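Local coordinates for protein tyrosinase (Burkholderia thailandensis, PDB 5ZRD) that probably hydroxylates monophenols and oxidises the resulting catechols to quinones at a pair of copper ions, as tyrosinases do, at residues G86-T92 with Y250-T256; T124-I129 with L212-R217; G166-E170 with R469-V473. One frame throughout, in Å; residues are numbered along the deposited sequence.

Contact 1 of 3, residues G86-T92 with Y250-T256; sequences GNVLFPT and YTVFSNT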
# COMPACT_ATOMS: atom_id res chain seq x y z
N GLY A 86 -23.29 0.16 -16.65
CA GLY A 86 -23.96 0.80 -15.55
C GLY A 86 -23.72 2.30 -15.50
O GLY A 86 -23.82 2.89 -14.40
N ASN A 87 -23.42 2.94 -16.63
CA ASN A 87 -23.22 4.38 -16.58
C ASN A 87 -23.64 5.01 -17.91
O ASN A 87 -23.93 4.31 -18.86
CB ASN A 87 -21.79 4.70 -16.16
CG ASN A 87 -20.77 4.42 -17.25
OD1 ASN A 87 -21.06 4.63 -18.43
ND2 ASN A 87 -19.56 4.05 -16.83
N VAL A 88 -23.69 6.33 -17.98
CA VAL A 88 -24.33 7.00 -19.14
C VAL A 88 -23.49 6.86 -20.42
O VAL A 88 -23.97 7.17 -21.51
CB VAL A 88 -24.62 8.49 -18.84
CG1 VAL A 88 -25.70 8.62 -17.78
CG2 VAL A 88 -23.37 9.23 -18.40
N LEU A 89 -22.27 6.40 -20.32
CA LEU A 89 -21.46 6.15 -21.51
C LEU A 89 -21.76 4.77 -22.10
O LEU A 89 -21.17 4.41 -23.10
CB LEU A 89 -19.98 6.26 -21.12
CG LEU A 89 -19.58 7.61 -20.50
CD1 LEU A 89 -18.07 7.68 -20.32
CD2 LEU A 89 -20.06 8.76 -21.36
N PHE A 90 -22.68 3.99 -21.53
CA PHE A 90 -22.88 2.64 -22.08
C PHE A 90 -23.21 2.69 -23.59
O PHE A 90 -22.61 1.99 -24.40
CB PHE A 90 -23.90 1.84 -21.24
CG PHE A 90 -24.43 0.63 -21.95
CD1 PHE A 90 -23.77 -0.57 -21.89
CD2 PHE A 90 -25.55 0.72 -22.76
CE1 PHE A 90 -24.24 -1.68 -22.59
CE2 PHE A 90 -26.03 -0.38 -23.44
CZ PHE A 90 -25.37 -1.59 -23.35
N PRO A 91 -24.21 3.45 -23.99
CA PRO A 91 -24.64 3.42 -25.39
C PRO A 91 -23.60 3.96 -26.39
O PRO A 91 -23.40 3.38 -27.46
CB PRO A 91 -25.85 4.36 -25.42
CG PRO A 91 -26.42 4.24 -24.03
CD PRO A 91 -25.18 4.17 -23.16
N THR A 92 -22.99 5.08 -26.03
CA THR A 92 -22.08 5.77 -26.91
C THR A 92 -20.74 5.04 -26.98
O THR A 92 -20.08 5.06 -27.98
CB THR A 92 -21.86 7.21 -26.42
OG1 THR A 92 -21.58 7.25 -25.02
CG2 THR A 92 -23.07 8.05 -26.69
N TYR A 250 -32.37 10.51 -22.04
CA TYR A 250 -31.18 9.78 -22.35
C TYR A 250 -30.53 9.23 -21.07
O TYR A 250 -30.07 8.11 -21.04
CB TYR A 250 -30.16 10.63 -23.12
CG TYR A 250 -28.88 9.87 -23.33
CD1 TYR A 250 -28.82 8.83 -24.23
CD2 TYR A 250 -27.77 10.11 -22.54
CE1 TYR A 250 -27.68 8.05 -24.38
CE2 TYR A 250 -26.62 9.34 -22.66
CZ TYR A 250 -26.57 8.31 -23.59
OH TYR A 250 -25.44 7.57 -23.71
N THR A 251 -30.51 10.00 -20.00
CA THR A 251 -29.87 9.50 -18.78
C THR A 251 -30.46 8.12 -18.40
O THR A 251 -29.69 7.18 -18.20
CB THR A 251 -29.92 10.52 -17.65
OG1 THR A 251 -29.28 11.72 -18.11
CG2 THR A 251 -29.20 10.04 -16.41
N VAL A 252 -31.78 7.96 -18.37
CA VAL A 252 -32.33 6.74 -17.83
C VAL A 252 -32.50 5.71 -18.94
O VAL A 252 -32.61 4.51 -18.65
CB VAL A 252 -33.64 6.99 -17.07
CG1 VAL A 252 -33.39 7.97 -15.95
CG2 VAL A 252 -34.78 7.44 -17.96
N PHE A 253 -32.47 6.17 -20.20
CA PHE A 253 -32.40 5.27 -21.31
C PHE A 253 -31.06 4.53 -21.30
O PHE A 253 -30.99 3.36 -21.69
CB PHE A 253 -32.57 5.98 -22.65
CG PHE A 253 -32.38 5.10 -23.87
CD1 PHE A 253 -33.36 4.19 -24.23
CD2 PHE A 253 -31.20 5.12 -24.59
CE1 PHE A 253 -33.19 3.38 -25.34
CE2 PHE A 253 -31.01 4.30 -25.69
CZ PHE A 253 -32.01 3.42 -26.07
N SER A 254 -30.01 5.23 -20.87
CA SER A 254 -28.66 4.81 -21.14
C SER A 254 -28.24 3.60 -20.30
O SER A 254 -27.41 2.87 -20.76
CB SER A 254 -27.69 5.93 -20.96
OG SER A 254 -27.55 6.24 -19.59
N ASN A 255 -28.74 3.40 -19.08
CA ASN A 255 -28.01 2.49 -18.18
C ASN A 255 -28.86 2.08 -16.96
O ASN A 255 -29.78 2.77 -16.58
CB ASN A 255 -26.69 3.11 -17.71
CG ASN A 255 -26.83 4.17 -16.64
OD1 ASN A 255 -26.75 3.85 -15.45
ND2 ASN A 255 -26.95 5.45 -17.03
N THR A 256 -28.46 0.98 -16.33
CA THR A 256 -29.23 0.36 -15.24
C THR A 256 -29.13 1.17 -13.95
O THR A 256 -30.04 1.11 -13.11
CB THR A 256 -28.79 -1.09 -14.99
OG1 THR A 256 -27.36 -1.15 -14.90
CG2 THR A 256 -29.26 -2.02 -16.08
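Tyr250 reaches across to the turn before helix 90-108, where its hydroxyl donates a hydrogen bond to Val88 O, 2.7 Å from OH and nearly in line with the carbonyl. With CG anti to the backbone N (chi1 175°), the phenol also meets Pro91, whose CG lies 4.0 Å from Tyr250 CE1. Packing is tight here: Ser254 CB sits over one face of the same ring toward its rim, and Ser254 OG lies 3.3 Å from Val88 CA. That hydroxyl donates to Thr251 O and accepts from Asn255 ND2 in the plane of the amide (2.7 Å, 164°); this bond and one to Ser258 fix the amide's rotation. Asn255, the N-cap of helix 256-265, keeps the packing close up to Gly86, its CB 3.2 Å from Asn87 O. The looser side is at partly exposed Thr256, OG1 4.0 Å from Gly86 CA, beside a citrate probably from the crystallisation liquor. Glu274 accepts from both Gly86 N and Thr256 N. Phe90 O is hydrogen-bonded to ND1 of the copper ligand His94, and its ring packs on His320, another, so the contact backs the dicopper site, among helices 90-108, 250-254, 274-285 and 315-334.

Contact 2 of 3, residues T124-I129 with L212-R217; sequences TLKHGI and LNSNVR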
# COMPACT_ATOMS: atom_id res chain seq x y z
N THR A 124 -36.10 -14.55 -35.28
CA THR A 124 -35.46 -14.86 -34.03
C THR A 124 -36.53 -15.35 -33.05
O THR A 124 -36.32 -16.33 -32.32
CB THR A 124 -34.65 -13.68 -33.46
OG1 THR A 124 -33.66 -13.20 -34.36
CG2 THR A 124 -33.92 -14.09 -32.21
N LEU A 125 -37.70 -14.73 -33.05
CA LEU A 125 -38.71 -15.15 -32.08
C LEU A 125 -39.10 -16.62 -32.31
O LEU A 125 -39.49 -17.30 -31.34
CB LEU A 125 -39.95 -14.28 -32.19
CG LEU A 125 -39.77 -12.82 -31.79
CD1 LEU A 125 -40.95 -11.99 -32.29
CD2 LEU A 125 -39.58 -12.70 -30.29
N LYS A 126 -39.11 -17.06 -33.58
CA LYS A 126 -39.65 -18.39 -33.91
C LYS A 126 -38.53 -19.42 -34.07
O LYS A 126 -38.83 -20.57 -34.02
CB LYS A 126 -40.47 -18.34 -35.21
CG LYS A 126 -41.74 -17.51 -35.16
CD LYS A 126 -42.33 -17.20 -36.53
CE LYS A 126 -43.52 -18.07 -36.91
NZ LYS A 126 -43.18 -19.51 -37.02
N HIS A 127 -37.28 -19.01 -34.29
CA HIS A 127 -36.20 -19.96 -34.57
C HIS A 127 -34.87 -19.67 -33.84
O HIS A 127 -33.93 -20.45 -33.97
CB HIS A 127 -35.97 -19.98 -36.08
CG HIS A 127 -37.17 -20.49 -36.77
ND1 HIS A 127 -37.89 -19.73 -37.68
CD2 HIS A 127 -37.85 -21.64 -36.60
CE1 HIS A 127 -38.93 -20.42 -38.08
NE2 HIS A 127 -38.93 -21.59 -37.43
N GLY A 128 -34.74 -18.56 -33.11
CA GLY A 128 -33.50 -18.28 -32.40
C GLY A 128 -32.44 -17.66 -33.31
O GLY A 128 -32.76 -16.86 -34.17
N ILE A 129 -31.20 -18.04 -33.13
CA ILE A 129 -30.13 -17.27 -33.76
C ILE A 129 -30.01 -17.69 -35.23
O ILE A 129 -30.02 -18.86 -35.55
CB ILE A 129 -28.80 -17.46 -33.01
CG1 ILE A 129 -28.95 -17.28 -31.50
CG2 ILE A 129 -27.73 -16.55 -33.59
CD1 ILE A 129 -27.67 -17.47 -30.76
N LEU A 212 -29.52 -23.83 -27.52
CA LEU A 212 -29.24 -22.41 -27.45
C LEU A 212 -30.41 -21.67 -28.12
O LEU A 212 -30.92 -20.69 -27.60
CB LEU A 212 -27.89 -22.12 -28.11
CG LEU A 212 -27.59 -20.65 -28.44
CD1 LEU A 212 -27.64 -19.79 -27.19
CD2 LEU A 212 -26.24 -20.51 -29.08
N ASN A 213 -30.88 -22.18 -29.24
CA ASN A 213 -31.88 -21.42 -30.00
C ASN A 213 -33.16 -21.37 -29.19
O ASN A 213 -33.87 -20.35 -29.09
CB ASN A 213 -32.08 -21.98 -31.42
CG ASN A 213 -30.98 -21.49 -32.34
OD1 ASN A 213 -30.40 -20.43 -32.09
ND2 ASN A 213 -30.68 -22.27 -33.38
N SER A 214 -33.39 -22.46 -28.50
CA SER A 214 -34.60 -22.61 -27.72
C SER A 214 -34.55 -21.70 -26.47
O SER A 214 -35.55 -21.06 -26.10
CB SER A 214 -34.77 -24.07 -27.42
OG SER A 214 -35.52 -24.21 -26.25
N ASN A 215 -33.38 -21.63 -25.82
CA ASN A 215 -33.13 -20.68 -24.71
C ASN A 215 -33.33 -19.25 -25.22
O ASN A 215 -34.04 -18.47 -24.60
CB ASN A 215 -31.74 -20.88 -24.10
CG ASN A 215 -31.48 -20.17 -22.79
OD1 ASN A 215 -30.43 -19.54 -22.61
ND2 ASN A 215 -32.39 -20.29 -21.86
N VAL A 216 -32.81 -18.93 -26.40
CA VAL A 216 -32.95 -17.56 -26.84
C VAL A 216 -34.44 -17.28 -27.06
O VAL A 216 -34.92 -16.18 -26.72
CB VAL A 216 -32.10 -17.27 -28.08
CG1 VAL A 216 -32.51 -15.99 -28.78
CG2 VAL A 216 -30.62 -17.21 -27.70
N ARG A 217 -35.19 -18.27 -27.59
CA ARG A 217 -36.63 -18.02 -27.88
C ARG A 217 -37.44 -17.80 -26.59
O ARG A 217 -38.38 -17.00 -26.54
CB ARG A 217 -37.22 -19.19 -28.67
CG ARG A 217 -36.78 -19.27 -30.13
CD ARG A 217 -37.45 -20.45 -30.81
NE ARG A 217 -38.89 -20.20 -30.96
CZ ARG A 217 -39.83 -21.14 -30.96
NH1 ARG A 217 -39.51 -22.43 -31.10
NH2 ARG A 217 -41.09 -20.79 -30.76
O HOH W 1 -40.11 -16.82 -28.91
O HOH W 2 -28.65 -21.36 -35.22
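The end of helix 122-127 comes down on helix 205-221, and Gly128 leaves the helix at positive phi (82°), its bare CA letting the backbones approach to 4.3 Å from Asn213 CA. Just past this close approach, Asn213 OD1 accepts from Ile129 N at 2.7 Å; the N-H comes in fairly straight but from above the carbonyl plane. The same amide turns its ND2 to a water that donates to Ile129 O, so the backbone leaving the helix is gripped at both its N-H and its carbonyl. Arg217 works on the helical turn before it. Its chain bends at chi3 (69°), bringing NE to Leu125 O at 3.0 Å, near the guanidinium plane and almost straight, while Lys126 O lies over one face of the group, offset toward its rim and badly angled for a bond from NE. A second water near Leu125 O also reaches Arg217 O. The apolar side is made by Ile129, whose CD1 meets Leu212 CD2 at 3.8 Å; its CG1 lies 4.2 Å from Val216 CG2, the two side chains crossing at about a right angle. Thr124 CG2 touches Val216 CG1, its hydroxyl being bonded to Trp117 and Asp118. Arg217 NH2 is weakly bonded to Thr226 O beyond helix 205-221, and Leu220, one turn on, carries the packing further along Thr124 and Leu125, so the short helix 122-127 lies against the longer one.

Contact 3 of 3, residues G166-E170 with R469-V473; sequences GNIYE and RWNVV. With GOL (glycerol), chain F.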
# COMPACT_ATOMS: atom_id res chain seq x y z
N GLY A 166 -2.25 -18.65 -10.90
CA GLY A 166 -3.28 -18.82 -11.95
C GLY A 166 -4.62 -18.29 -11.47
O GLY A 166 -4.91 -18.39 -10.28
N ASN A 167 -5.46 -17.70 -12.33
CA ASN A 167 -6.77 -17.28 -11.79
C ASN A 167 -7.84 -17.38 -12.88
O ASN A 167 -7.53 -17.68 -14.04
CB ASN A 167 -6.65 -15.89 -11.17
CG ASN A 167 -6.33 -14.89 -12.25
OD1 ASN A 167 -6.96 -14.96 -13.29
ND2 ASN A 167 -5.33 -14.06 -12.08
N ILE A 168 -9.09 -17.09 -12.51
CA ILE A 168 -10.21 -17.42 -13.38
C ILE A 168 -10.31 -16.38 -14.50
O ILE A 168 -11.03 -16.60 -15.49
CB ILE A 168 -11.54 -17.59 -12.61
CG1 ILE A 168 -11.94 -16.34 -11.83
CG2 ILE A 168 -11.50 -18.82 -11.71
CD1 ILE A 168 -13.27 -16.45 -11.18
N TYR A 169 -9.55 -15.28 -14.40
CA TYR A 169 -9.42 -14.41 -15.55
C TYR A 169 -8.70 -15.12 -16.70
O TYR A 169 -8.92 -14.76 -17.85
CB TYR A 169 -8.61 -13.15 -15.26
CG TYR A 169 -9.14 -12.25 -14.19
CD1 TYR A 169 -10.47 -12.28 -13.81
CD2 TYR A 169 -8.31 -11.32 -13.57
CE1 TYR A 169 -10.96 -11.45 -12.81
CE2 TYR A 169 -8.79 -10.48 -12.58
CZ TYR A 169 -10.13 -10.53 -12.20
OH TYR A 169 -10.62 -9.73 -11.21
N GLU A 170 -7.84 -16.09 -16.39
CA GLU A 170 -6.80 -16.55 -17.34
C GLU A 170 -7.35 -17.64 -18.24
O GLU A 170 -8.18 -18.47 -17.78
CB GLU A 170 -5.55 -17.02 -16.59
CG GLU A 170 -4.90 -15.87 -15.83
CD GLU A 170 -3.54 -16.19 -15.29
OE1 GLU A 170 -2.68 -15.29 -15.28
OE2 GLU A 170 -3.37 -17.33 -14.87
N ARG A 469 -19.30 -9.59 -13.71
CA ARG A 469 -17.92 -9.88 -14.06
C ARG A 469 -17.41 -11.00 -13.14
O ARG A 469 -17.91 -11.14 -12.01
CB ARG A 469 -17.11 -8.60 -13.82
CG ARG A 469 -17.25 -8.10 -12.39
CD ARG A 469 -16.28 -7.01 -12.00
NE ARG A 469 -14.97 -7.61 -12.00
CZ ARG A 469 -13.84 -6.96 -11.81
NH1 ARG A 469 -12.69 -7.62 -11.83
NH2 ARG A 469 -13.87 -5.65 -11.60
N TRP A 470 -16.46 -11.80 -13.60
CA TRP A 470 -15.73 -12.64 -12.67
C TRP A 470 -14.79 -11.76 -11.86
O TRP A 470 -14.23 -10.84 -12.43
CB TRP A 470 -14.92 -13.70 -13.42
CG TRP A 470 -15.77 -14.60 -14.27
CD1 TRP A 470 -15.76 -14.68 -15.63
CD2 TRP A 470 -16.75 -15.53 -13.80
NE1 TRP A 470 -16.67 -15.61 -16.04
CE2 TRP A 470 -17.29 -16.16 -14.94
CE3 TRP A 470 -17.20 -15.92 -12.53
CZ2 TRP A 470 -18.27 -17.15 -14.86
CZ3 TRP A 470 -18.15 -16.92 -12.45
CH2 TRP A 470 -18.66 -17.53 -13.60
N ASN A 471 -14.57 -12.09 -10.58
CA ASN A 471 -13.65 -11.35 -9.70
C ASN A 471 -12.59 -12.25 -9.08
O ASN A 471 -12.88 -13.33 -8.56
CB ASN A 471 -14.35 -10.77 -8.48
CG ASN A 471 -14.90 -9.39 -8.76
OD1 ASN A 471 -16.11 -9.19 -8.69
ND2 ASN A 471 -14.01 -8.45 -9.05
N VAL A 472 -11.38 -11.72 -9.08
CA VAL A 472 -10.25 -12.27 -8.32
C VAL A 472 -9.89 -11.26 -7.23
O VAL A 472 -9.47 -10.16 -7.55
CB VAL A 472 -9.02 -12.50 -9.22
CG1 VAL A 472 -7.83 -13.00 -8.42
CG2 VAL A 472 -9.34 -13.41 -10.38
N VAL A 473 -10.02 -11.65 -5.99
CA VAL A 473 -9.90 -10.70 -4.89
C VAL A 473 -8.86 -11.20 -3.87
O VAL A 473 -8.81 -12.41 -3.55
CB VAL A 473 -11.26 -10.46 -4.22
CG1 VAL A 473 -11.92 -11.75 -3.76
CG2 VAL A 473 -11.14 -9.47 -3.07
C1 GOL F . -8.86 -6.57 -11.06
O1 GOL F . -9.06 -7.83 -10.37
C2 GOL F . -10.09 -5.66 -11.15
O2 GOL F . -10.94 -5.99 -10.06
C3 GOL F . -10.98 -5.92 -12.35
O3 GOL F . -10.70 -5.34 -13.61
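Val472 CG2 stands over the centre of the Tyr169 ring, 3.5 Å from its centroid and 12° off the normal, a CH-pi contact. From that ring the hydroxyl accepts from Val472 N (3.0 Å, 160°), so one valine holds the tyrosine both by its face and by its OH. With CG anti to the carbonyl carbon (chi1 -60°), the ring extends to bring CE1 within 3.3 Å of Trp470 O, which meets it at the edge. A glycerol, probably from the crystallisation liquor, also lies at the edge and shares a 2.6 Å hydrogen bond between its O1 and Tyr169 OH; its fit to Arg469 is doubtful. Ile168 and Val472 run antiparallel alongside each other, CG1 to CG2 4.2 Å, and Ile168 CD1 meets Trp470 CB at 3.9 Å, those two side chains crossing at about a right angle. Asn167 CB adds to the same valine, 3.7 Å from CG2. Phe61 meets Tyr169 edge-to-face. Here the end of strand 165-167 packs against the loop between strands 456-466 and 485-489, and Gly166 and Asn167 pair antiparallel with a strand of the second subunit, carrying the sheet across the interface.

In the fold
Contacts 1 and 2 are both buried within the central tyrosinase domain, contact 2 nested along the chain inside the loop that contact 1 closes, their centres about 27 Å apart on opposite sides of the chain's centre. Contact 3 crosses both in sequence, is only partly buried, and borders the second subunit. The first lies beside the copper pair through Phe90 and combines a tyrosine hydroxyl on a backbone carbonyl with proline and valine packing; the second joins helices through polar side chains gripping backbone atoms, with waters and an apolar flank. The third has no helix and relies on a ring covered by a methyl, while the Arg469 side chain still comes about 8 Å from that of the copper ligand His85.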